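Transcriptional regulator fur family (Xanthomonas campestris pv. campestris, PDB 7DH8) probably represses zinc-uptake genes by binding their regulatory DNA when zinc is bound, as a regulator of the Fur family. Local coordinates at residues N48-I53 with G94-L99; E100-F105 with F120-R125; C126-E131 with G161-C166; S139-R144 with Q155-H160. All blocks are in the same frame, centred on the assembly; numbering follows the deposited sequence.

Contact 1 (N48-I53 with G94-L99). With ZN (zinc ion), chain B.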
# COMPACT_ATOMS: atom_id res chain seq x y z
N ASN A 48 1.00 23.00 13.62
CA ASN A 48 0.58 23.60 12.36
C ASN A 48 0.58 22.57 11.24
O ASN A 48 -0.27 22.64 10.34
CB ASN A 48 1.48 24.78 12.00
CG ASN A 48 0.91 25.61 10.85
OD1 ASN A 48 -0.30 25.88 10.81
ND2 ASN A 48 1.77 26.01 9.92
N VAL A 49 1.52 21.62 11.25
CA VAL A 49 1.47 20.57 10.26
C VAL A 49 0.24 19.70 10.49
O VAL A 49 -0.53 19.43 9.57
CB VAL A 49 2.77 19.75 10.27
CG1 VAL A 49 2.63 18.51 9.41
CG2 VAL A 49 3.88 20.59 9.67
N LEU A 50 0.03 19.30 11.75
CA LEU A 50 -1.12 18.46 12.08
C LEU A 50 -2.40 19.17 11.73
O LEU A 50 -3.29 18.59 11.09
CB LEU A 50 -1.09 18.11 13.58
CG LEU A 50 -2.36 17.40 14.07
CD1 LEU A 50 -2.51 16.04 13.38
CD2 LEU A 50 -2.36 17.24 15.58
N ARG A 51 -2.50 20.46 12.11
CA ARG A 51 -3.70 21.24 11.83
C ARG A 51 -3.97 21.32 10.33
O ARG A 51 -5.11 21.14 9.88
CB ARG A 51 -3.56 22.65 12.42
CG ARG A 51 -4.81 23.51 12.26
CD ARG A 51 -4.52 25.01 12.43
NE ARG A 51 -3.39 25.26 13.34
CZ ARG A 51 -3.42 25.07 14.66
NH1 ARG A 51 -4.52 24.62 15.27
NH2 ARG A 51 -2.33 25.32 15.38
N LEU A 52 -2.93 21.63 9.53
CA LEU A 52 -3.11 21.69 8.08
C LEU A 52 -3.61 20.36 7.52
O LEU A 52 -4.50 20.33 6.67
CB LEU A 52 -1.79 22.08 7.41
CG LEU A 52 -1.37 23.57 7.56
CD1 LEU A 52 0.04 23.81 6.97
CD2 LEU A 52 -2.41 24.53 6.98
N ILE A 53 -3.02 19.24 7.96
CA ILE A 53 -3.46 17.96 7.38
C ILE A 53 -4.91 17.67 7.79
O ILE A 53 -5.74 17.32 6.96
CB ILE A 53 -2.50 16.82 7.78
CG1 ILE A 53 -1.11 17.03 7.17
CG2 ILE A 53 -3.07 15.38 7.42
CD1 ILE A 53 -0.05 16.12 7.76
N GLY A 94 1.39 7.93 15.50
CA GLY A 94 0.06 7.56 15.07
C GLY A 94 -0.95 8.67 14.96
O GLY A 94 -2.15 8.38 14.91
N PHE A 95 -0.52 9.93 14.91
CA PHE A 95 -1.45 11.03 14.68
C PHE A 95 -1.75 11.29 13.20
O PHE A 95 -2.72 11.98 12.90
CB PHE A 95 -0.92 12.32 15.33
CG PHE A 95 -0.63 12.16 16.80
CD1 PHE A 95 -1.65 11.83 17.70
CD2 PHE A 95 0.66 12.32 17.29
CE1 PHE A 95 -1.40 11.69 19.05
CE2 PHE A 95 0.92 12.17 18.64
CZ PHE A 95 -0.11 11.85 19.52
N VAL A 96 -0.92 10.78 12.30
CA VAL A 96 -1.06 10.99 10.86
C VAL A 96 -0.77 9.65 10.23
O VAL A 96 0.11 8.92 10.71
CB VAL A 96 -0.09 12.06 10.35
CG1 VAL A 96 0.25 11.87 8.83
CG2 VAL A 96 -0.63 13.49 10.67
N HIS A 97 -1.51 9.28 9.20
CA HIS A 97 -1.26 8.05 8.50
C HIS A 97 -0.75 8.39 7.12
O HIS A 97 -1.29 9.29 6.47
CB HIS A 97 -2.52 7.17 8.35
CG HIS A 97 -3.09 6.71 9.67
ND1 HIS A 97 -2.58 5.63 10.35
CD2 HIS A 97 -4.13 7.17 10.40
CE1 HIS A 97 -3.26 5.47 11.47
NE2 HIS A 97 -4.23 6.37 11.51
N LYS A 98 0.25 7.65 6.66
CA LYS A 98 0.65 7.73 5.28
C LYS A 98 -0.09 6.64 4.52
O LYS A 98 0.02 5.46 4.87
CB LYS A 98 2.16 7.55 5.09
CG LYS A 98 2.59 7.81 3.58
CD LYS A 98 4.09 7.47 3.41
CE LYS A 98 4.48 7.31 1.92
NZ LYS A 98 5.99 7.18 1.78
N LEU A 99 -0.84 7.04 3.51
CA LEU A 99 -1.53 6.09 2.62
C LEU A 99 -0.57 5.68 1.51
O LEU A 99 -0.24 6.47 0.64
CB LEU A 99 -2.77 6.75 2.03
CG LEU A 99 -3.74 7.15 3.16
CD1 LEU A 99 -4.93 7.90 2.59
CD2 LEU A 99 -4.17 5.89 4.01
ZN ZN B . -5.67 6.27 12.93

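Contact 2 (E100-F105 with F120-R125). With ZN (zinc ion), chain C.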
# COMPACT_ATOMS: atom_id res chain seq x y z
N GLU A 100 -0.17 4.41 1.52
CA GLU A 100 0.88 4.00 0.59
C GLU A 100 0.43 3.97 -0.84
O GLU A 100 1.26 4.19 -1.73
CB GLU A 100 1.42 2.62 0.97
CG GLU A 100 1.88 2.58 2.36
CD GLU A 100 3.29 3.13 2.50
OE1 GLU A 100 3.92 3.35 1.46
OE2 GLU A 100 3.75 3.33 3.65
N SER A 101 -0.85 3.68 -1.12
CA SER A 101 -1.20 3.56 -2.53
C SER A 101 -1.42 4.90 -3.23
O SER A 101 -1.49 4.92 -4.47
CB SER A 101 -2.44 2.67 -2.73
OG SER A 101 -3.56 3.25 -2.13
N VAL A 102 -1.56 6.00 -2.49
CA VAL A 102 -1.66 7.32 -3.13
C VAL A 102 -0.55 8.26 -2.71
O VAL A 102 -0.54 9.41 -3.14
CB VAL A 102 -3.03 8.00 -2.89
CG1 VAL A 102 -4.13 7.29 -3.66
CG2 VAL A 102 -3.33 8.09 -1.39
N ASN A 103 0.38 7.80 -1.86
CA ASN A 103 1.55 8.57 -1.42
C ASN A 103 1.12 9.91 -0.83
O ASN A 103 1.55 10.98 -1.27
CB ASN A 103 2.59 8.72 -2.58
CG ASN A 103 3.92 9.28 -2.09
OD1 ASN A 103 4.24 9.16 -0.91
ND2 ASN A 103 4.68 9.94 -2.97
N ALA A 104 0.22 9.84 0.16
CA ALA A 104 -0.40 11.04 0.71
C ALA A 104 -0.76 10.76 2.16
O ALA A 104 -0.67 9.63 2.65
CB ALA A 104 -1.63 11.49 -0.16
N PHE A 105 -1.03 11.82 2.89
CA PHE A 105 -1.12 11.78 4.36
C PHE A 105 -2.50 12.22 4.80
O PHE A 105 -3.11 13.09 4.16
CB PHE A 105 -0.09 12.69 5.00
CG PHE A 105 1.31 12.31 4.65
CD1 PHE A 105 1.88 12.77 3.49
CD2 PHE A 105 2.02 11.38 5.43
CE1 PHE A 105 3.18 12.40 3.14
CE2 PHE A 105 3.29 10.98 5.10
CZ PHE A 105 3.89 11.48 3.94
N PHE A 120 -8.35 1.44 5.34
CA PHE A 120 -8.81 2.66 4.70
C PHE A 120 -9.58 2.30 3.45
O PHE A 120 -9.13 1.43 2.69
CB PHE A 120 -7.60 3.54 4.29
CG PHE A 120 -6.94 4.15 5.44
CD1 PHE A 120 -5.92 3.48 6.09
CD2 PHE A 120 -7.36 5.38 5.92
CE1 PHE A 120 -5.34 4.02 7.21
CE2 PHE A 120 -6.77 5.91 7.04
CZ PHE A 120 -5.77 5.24 7.67
N LEU A 121 -10.74 2.98 3.24
CA LEU A 121 -11.46 2.95 1.98
C LEU A 121 -11.03 4.18 1.20
O LEU A 121 -11.24 5.30 1.67
CB LEU A 121 -12.97 2.98 2.20
CG LEU A 121 -13.55 1.96 3.21
CD1 LEU A 121 -15.01 2.19 3.44
CD2 LEU A 121 -13.22 0.53 2.72
N ILE A 122 -10.43 4.00 0.04
CA ILE A 122 -9.90 5.12 -0.72
C ILE A 122 -10.60 5.14 -2.06
O ILE A 122 -10.53 4.18 -2.81
CB ILE A 122 -8.37 5.02 -0.88
CG1 ILE A 122 -7.70 4.97 0.48
CG2 ILE A 122 -7.79 6.28 -1.64
CD1 ILE A 122 -6.13 4.60 0.35
N CYS A 123 -11.35 6.22 -2.33
CA CYS A 123 -12.13 6.23 -3.55
C CYS A 123 -11.16 6.47 -4.70
O CYS A 123 -10.35 7.39 -4.64
CB CYS A 123 -13.19 7.33 -3.52
SG CYS A 123 -14.12 7.45 -5.04
N ASP A 124 -11.29 5.67 -5.76
CA ASP A 124 -10.45 5.84 -6.94
C ASP A 124 -10.71 7.17 -7.64
O ASP A 124 -9.82 7.69 -8.31
CB ASP A 124 -10.69 4.70 -7.93
CG ASP A 124 -10.22 3.35 -7.41
OD1 ASP A 124 -9.42 3.28 -6.45
OD2 ASP A 124 -10.67 2.34 -8.00
N ARG A 125 -11.92 7.71 -7.57
CA ARG A 125 -12.27 8.84 -8.44
C ARG A 125 -12.10 10.20 -7.72
O ARG A 125 -11.44 11.10 -8.25
CB ARG A 125 -13.70 8.65 -8.95
CG ARG A 125 -14.23 9.85 -9.85
CD ARG A 125 -15.47 9.47 -10.63
NE ARG A 125 -15.31 8.16 -11.25
CZ ARG A 125 -16.32 7.32 -11.41
NH1 ARG A 125 -17.52 7.70 -11.00
NH2 ARG A 125 -16.12 6.12 -11.96
ZN ZN C . -15.55 9.23 -4.48

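Contact 3 (C126-E131 with G161-C166). With ZN (zinc ion), chain C; ZN (zinc ion), chain B.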
# COMPACT_ATOMS: atom_id res chain seq x y z
N CYS A 126 -12.62 10.34 -6.50
CA CYS A 126 -12.58 11.61 -5.80
C CYS A 126 -11.48 11.66 -4.75
O CYS A 126 -11.27 12.73 -4.14
CB CYS A 126 -13.94 11.89 -5.13
SG CYS A 126 -14.32 10.90 -3.63
N HIS A 127 -10.82 10.52 -4.51
CA HIS A 127 -9.64 10.34 -3.65
C HIS A 127 -9.95 10.51 -2.17
O HIS A 127 -9.01 10.63 -1.38
CB HIS A 127 -8.49 11.30 -4.05
CG HIS A 127 -8.25 11.35 -5.54
ND1 HIS A 127 -8.42 12.50 -6.29
CD2 HIS A 127 -7.94 10.37 -6.42
CE1 HIS A 127 -8.20 12.23 -7.57
NE2 HIS A 127 -7.89 10.94 -7.67
N SER A 128 -11.22 10.56 -1.76
CA SER A 128 -11.50 10.55 -0.33
C SER A 128 -10.95 9.27 0.30
O SER A 128 -10.87 8.22 -0.36
CB SER A 128 -13.01 10.59 -0.02
OG SER A 128 -13.62 9.41 -0.57
N ALA A 129 -10.64 9.36 1.61
CA ALA A 129 -10.11 8.22 2.34
C ALA A 129 -10.84 8.11 3.67
O ALA A 129 -10.93 9.08 4.43
CB ALA A 129 -8.62 8.33 2.58
N VAL A 130 -11.39 6.95 3.94
CA VAL A 130 -12.13 6.75 5.19
C VAL A 130 -11.36 5.73 6.00
O VAL A 130 -11.07 4.63 5.51
CB VAL A 130 -13.56 6.27 4.95
CG1 VAL A 130 -14.26 6.00 6.33
CG2 VAL A 130 -14.36 7.31 4.16
N GLU A 131 -11.12 6.05 7.28
CA GLU A 131 -10.35 5.22 8.18
C GLU A 131 -11.30 4.37 9.00
O GLU A 131 -12.12 4.92 9.72
CB GLU A 131 -9.51 6.07 9.13
CG GLU A 131 -8.68 5.16 10.07
CD GLU A 131 -7.77 5.95 11.01
OE1 GLU A 131 -7.62 7.18 10.84
OE2 GLU A 131 -7.16 5.33 11.93
N GLY A 161 -11.79 1.34 -4.94
CA GLY A 161 -13.12 1.29 -5.54
C GLY A 161 -13.70 2.70 -5.54
O GLY A 161 -12.95 3.71 -5.60
N LEU A 162 -15.02 2.78 -5.41
CA LEU A 162 -15.74 4.05 -5.50
C LEU A 162 -16.54 4.31 -4.23
O LEU A 162 -17.26 3.42 -3.75
CB LEU A 162 -16.69 4.05 -6.69
CG LEU A 162 -16.00 3.94 -8.07
CD1 LEU A 162 -17.04 3.81 -9.21
CD2 LEU A 162 -15.00 5.09 -8.32
N CYS A 163 -16.44 5.53 -3.71
CA CYS A 163 -17.29 5.87 -2.58
C CYS A 163 -18.76 5.98 -3.04
O CYS A 163 -19.07 5.92 -4.23
CB CYS A 163 -16.81 7.15 -1.93
SG CYS A 163 -17.30 8.66 -3.00
N ALA A 164 -19.69 6.04 -2.06
CA ALA A 164 -21.10 6.05 -2.40
C ALA A 164 -21.44 7.18 -3.35
O ALA A 164 -22.23 7.00 -4.28
CB ALA A 164 -21.97 6.22 -1.16
N LYS A 165 -20.90 8.37 -3.11
CA LYS A 165 -21.23 9.52 -3.98
C LYS A 165 -20.83 9.24 -5.43
O LYS A 165 -21.61 9.45 -6.36
CB LYS A 165 -20.49 10.78 -3.51
CG LYS A 165 -21.14 11.55 -2.44
CD LYS A 165 -21.12 10.91 -1.06
CE LYS A 165 -21.50 11.99 -0.04
NZ LYS A 165 -20.47 13.08 -0.13
N CYS A 166 -19.59 8.76 -5.63
CA CYS A 166 -19.12 8.53 -6.98
C CYS A 166 -19.82 7.35 -7.64
O CYS A 166 -20.09 7.39 -8.85
CB CYS A 166 -17.60 8.33 -7.00
SG CYS A 166 -16.61 9.83 -6.55
ZN ZN C . -15.55 9.23 -4.48
ZN ZN B . -5.67 6.27 12.93

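Contact 4 (S139-R144 with Q155-H160)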
# COMPACT_ATOMS: atom_id res chain seq x y z
N SER A 139 -5.96 -9.11 13.19
CA SER A 139 -5.62 -10.32 13.93
C SER A 139 -5.49 -11.54 13.03
O SER A 139 -4.61 -12.39 13.23
CB SER A 139 -6.71 -10.62 14.97
OG SER A 139 -6.56 -9.81 16.11
N GLN A 140 -6.41 -11.69 12.08
CA GLN A 140 -6.33 -12.78 11.13
C GLN A 140 -5.03 -12.72 10.35
O GLN A 140 -4.34 -13.72 10.22
CB GLN A 140 -7.51 -12.79 10.19
CG GLN A 140 -8.66 -13.65 10.77
CD GLN A 140 -9.94 -13.45 9.95
OE1 GLN A 140 -10.19 -14.16 8.98
NE2 GLN A 140 -10.67 -12.40 10.26
N LEU A 141 -4.67 -11.53 9.82
CA LEU A 141 -3.45 -11.42 9.04
C LEU A 141 -2.21 -11.61 9.90
O LEU A 141 -1.20 -12.17 9.42
CB LEU A 141 -3.40 -10.06 8.33
CG LEU A 141 -4.33 -9.88 7.13
CD1 LEU A 141 -4.17 -8.39 6.54
CD2 LEU A 141 -4.03 -10.93 6.08
N GLU A 142 -2.25 -11.22 11.18
CA GLU A 142 -1.15 -11.58 12.07
C GLU A 142 -1.01 -13.09 12.21
O GLU A 142 0.11 -13.63 12.12
CB GLU A 142 -1.33 -10.95 13.44
CG GLU A 142 -0.85 -9.54 13.50
CD GLU A 142 -1.13 -8.97 14.87
OE1 GLU A 142 -1.20 -9.79 15.82
OE2 GLU A 142 -1.27 -7.74 15.00
N ALA A 143 -2.11 -13.79 12.48
CA ALA A 143 -2.06 -15.25 12.59
C ALA A 143 -1.52 -15.89 11.32
O ALA A 143 -0.75 -16.85 11.39
CB ALA A 143 -3.46 -15.81 12.88
N ARG A 144 -1.97 -15.41 10.15
CA ARG A 144 -1.46 -15.95 8.90
C ARG A 144 0.05 -15.80 8.84
O ARG A 144 0.77 -16.73 8.46
CB ARG A 144 -2.10 -15.22 7.71
CG ARG A 144 -3.60 -15.55 7.39
CD ARG A 144 -3.84 -17.08 7.24
NE ARG A 144 -2.94 -17.71 6.24
CZ ARG A 144 -3.18 -17.62 4.93
NH1 ARG A 144 -4.27 -16.96 4.51
NH2 ARG A 144 -2.37 -18.20 4.07
N GLN A 155 0.59 -3.18 9.34
CA GLN A 155 -0.07 -3.58 8.10
C GLN A 155 -0.61 -2.43 7.28
O GLN A 155 -1.24 -1.52 7.83
CB GLN A 155 -1.27 -4.50 8.48
CG GLN A 155 -0.82 -5.70 9.36
CD GLN A 155 -2.01 -6.61 9.68
OE1 GLN A 155 -3.06 -6.50 9.05
NE2 GLN A 155 -1.86 -7.48 10.66
N THR A 156 -0.47 -2.53 5.95
CA THR A 156 -1.02 -1.57 5.01
C THR A 156 -2.26 -2.21 4.43
O THR A 156 -2.15 -3.24 3.76
CB THR A 156 -0.03 -1.27 3.87
OG1 THR A 156 1.12 -0.64 4.41
CG2 THR A 156 -0.69 -0.32 2.85
N LEU A 157 -3.43 -1.63 4.72
CA LEU A 157 -4.72 -2.19 4.34
C LEU A 157 -5.48 -1.04 3.67
O LEU A 157 -5.95 -0.10 4.31
CB LEU A 157 -5.50 -2.76 5.54
CG LEU A 157 -4.63 -3.66 6.46
CD1 LEU A 157 -5.34 -3.75 7.80
CD2 LEU A 157 -4.43 -5.02 5.80
N GLU A 158 -5.58 -1.10 2.36
CA GLU A 158 -6.24 0.00 1.66
C GLU A 158 -7.21 -0.60 0.66
O GLU A 158 -6.80 -1.30 -0.27
CB GLU A 158 -5.19 0.89 1.01
CG GLU A 158 -4.16 1.42 2.07
CD GLU A 158 -3.03 2.31 1.50
OE1 GLU A 158 -2.87 2.44 0.29
OE2 GLU A 158 -2.27 2.86 2.32
N VAL A 159 -8.47 -0.30 0.81
CA VAL A 159 -9.48 -0.86 -0.08
C VAL A 159 -9.76 0.17 -1.16
O VAL A 159 -10.12 1.32 -0.84
CB VAL A 159 -10.74 -1.24 0.71
CG1 VAL A 159 -11.83 -1.75 -0.22
CG2 VAL A 159 -10.37 -2.30 1.76
N HIS A 160 -9.67 -0.24 -2.43
CA HIS A 160 -9.96 0.65 -3.55
C HIS A 160 -11.33 0.38 -4.16
O HIS A 160 -11.94 -0.68 -3.97
CB HIS A 160 -8.90 0.52 -4.64
CG HIS A 160 -7.50 0.52 -4.11
ND1 HIS A 160 -6.83 1.69 -3.78
CD2 HIS A 160 -6.65 -0.51 -3.84
CE1 HIS A 160 -5.61 1.37 -3.34
NE2 HIS A 160 -5.50 0.05 -3.34
O HOH W 1 0.46 -6.94 12.47

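Contact 1 (N48-I53 with G94-L99)
In the buried core of the winged-helix DNA-binding domain, L50 and I53 on one face of helix 44-56 close over V96 at the start of strand 96-99. No hydrogen bond crosses the contact; its side-chain pairs are all aliphatic, and one methyl, V96 CG2, takes most of it: I53 CD1 lies 4.0 Å from V96 CG2, and L50 CD1 lies 4.2 Å from that same V96 CG2. The leucine and the isoleucine reach that methyl from different directions. The side chain of I53 crosses V96 at about a right angle, whereas L50 runs past V96 in the opposite direction. L50, its chi1 of 172° turning CG away from the backbone N, also brings CD1 to F95, 4.1 Å from F95 O. Strand 96-99 and its partner 104-107 form the wing, and so the pairing fastens the wing's first strand to a helix of the same domain. Branched aliphatic residues suit this place because their methyls fill the space between helix and strand without needing polar partners of their own; F27 and V31 of helix 25-35 also touch L50. Two residues before the strand, G94 is the C-prime residue of a Schellman motif that ends helix 80-92, its positive phi (73°) being easy for glycine. One residue beyond V96, H97 binds a zinc ion through NE2, together with C108, H116 and E131.

Contact 2 (E100-F105 with F120-R125)
S101 places OG between its backbone N and carbonyl carbon (chi1 64°), while I122 holds CG1 anti to its own carbonyl carbon (chi1 -58°), and the two groups meet where the turn of the wing hairpin rests on strand 119-123. That turn contains a G1 beta bulge, in which N103 and A104 both face L99. I122 presents its two methyl ends to different partners: I122 CD1 is 3.8 Å from S101 OG, and I122 CG2 is 4.3 Å from V102 CG1. The second pair is a light aliphatic contact, suited to a valine on a partly exposed turn over a buried isoleucine. For S101 the methyl is only a neighbour, since its hydroxyl is hydrogen-bonded to the carboxylate of E158 on strand 151-160. A small polar residue can thus pack and bond at once. No hydrogen bond links the two segments, so side-chain packing alone joins them. S101 also packs on E100 of the second subunit. One residue after I122, C123 is a ligand of the zinc ion that C126, C163 and C166 also bind. Its sulfur takes a further bond from the chain that follows, R125 N donating to C123 SG over 3.4 Å with an N-H...S angle of 155°.

Contact 3 (C126-E131 with G161-C166)
C126 meets C163 and C166 around a zinc ion in a four-cysteine site built from two CxxC pairs, C123 supplying the fourth sulfur. Packing is closest at the metal: C126 SG lies 3.8 Å from C163 SG, and C126 CB lies 3.7 Å from C166 SG, with the zinc ion holding all the sulfurs together. Its bond to C126 SG is 2.2 Å. Cysteine fits these places because its thiolate binds zinc, and C126 and C163 also accept a backbone N-H. The looser flank begins at S128, whose OG is 4.1 Å from C163 CB. No hydrogen bond crosses between the segments; three of their sulfurs meet on the metal, at a contact lying on the surface. The sulfur of C126 occupies the position between backbone N and carbonyl carbon (chi1 74°), and C126 SG weakly accepts S128 N. At the other end of 126-131, the extended side chain of E131 serves a different zinc ion through OE2, together with H97, C108 and H116. C163 is the N-cap of the C-terminal helix, and C163 SG receives C166 N at 3.5 Å with a nearly straight N-H...S angle of 165°.

Contact 4 (S139-R144 with Q155-H160)
L141 and the side-chain amide of Q155 cross obliquely, with the leucine laid against the oxygen end of the amide. L141 CD1 is 3.3 Å from Q155 OE1, and L141 CB is 3.6 Å from the same Q155 OE1. This oxygen is buried by the contact and has no hydrogen-bonding partner in the model. The nitrogen end is better provided for: Q155 NE2 donates to the carbonyl of V138, one residue before the helical segment. It also bonds to a water 3.0 Å away from Q155 NE2, and that water in turn donates to E142 OE2 at 3.2 Å. The amide is thus held by its NH2 group, which fixes which end faces L141. An extended glutamine suits this place because it spans from strand to helix and still ends in a donor. Helix 135-146 here packs on strand 151-160 of the dimerisation domain, their short axes 10.9 Å apart at an angle of 132°, and the strand runs on in an antiparallel ladder with the second subunit. E142 meets Q155 at about a right angle, E142 CG being 3.7 Å from Q155 NE2, and the carboxylate and amide planes are turned 81° apart. Deeper in, L141 and L157 lie side by side, running in opposing senses. Their methyls are pressed tight, L141 CD1 lying 3.5 Å from L157 CD2. L141 points its branch at the strand, CG being anti to the carbonyl carbon (chi1 -74°), and it touches P119 of the second subunit as well.

Overall arrangement
Following the chain from the N terminus, contact 1 closes the first long loop, bringing strand 96-99 back to helix 44-56 across the helices between them. Contact 2 comes next in series, closing a short loop that sets the wing turn against strand 119-123. Contact 3 then closes the loop from 126-131 to 161-166, and contact 4 lies wholly within it, joining helix 135-146 to strand 151-160; no two contacts cross. Contacts 1 and 2 share the two-stranded wing, whereas 2, 3 and 4 reach the three-stranded sheet. One zinc ion joins contacts 1 and 3, linking the DNA-binding and dimerisation parts, and the other joins contacts 2 and 3.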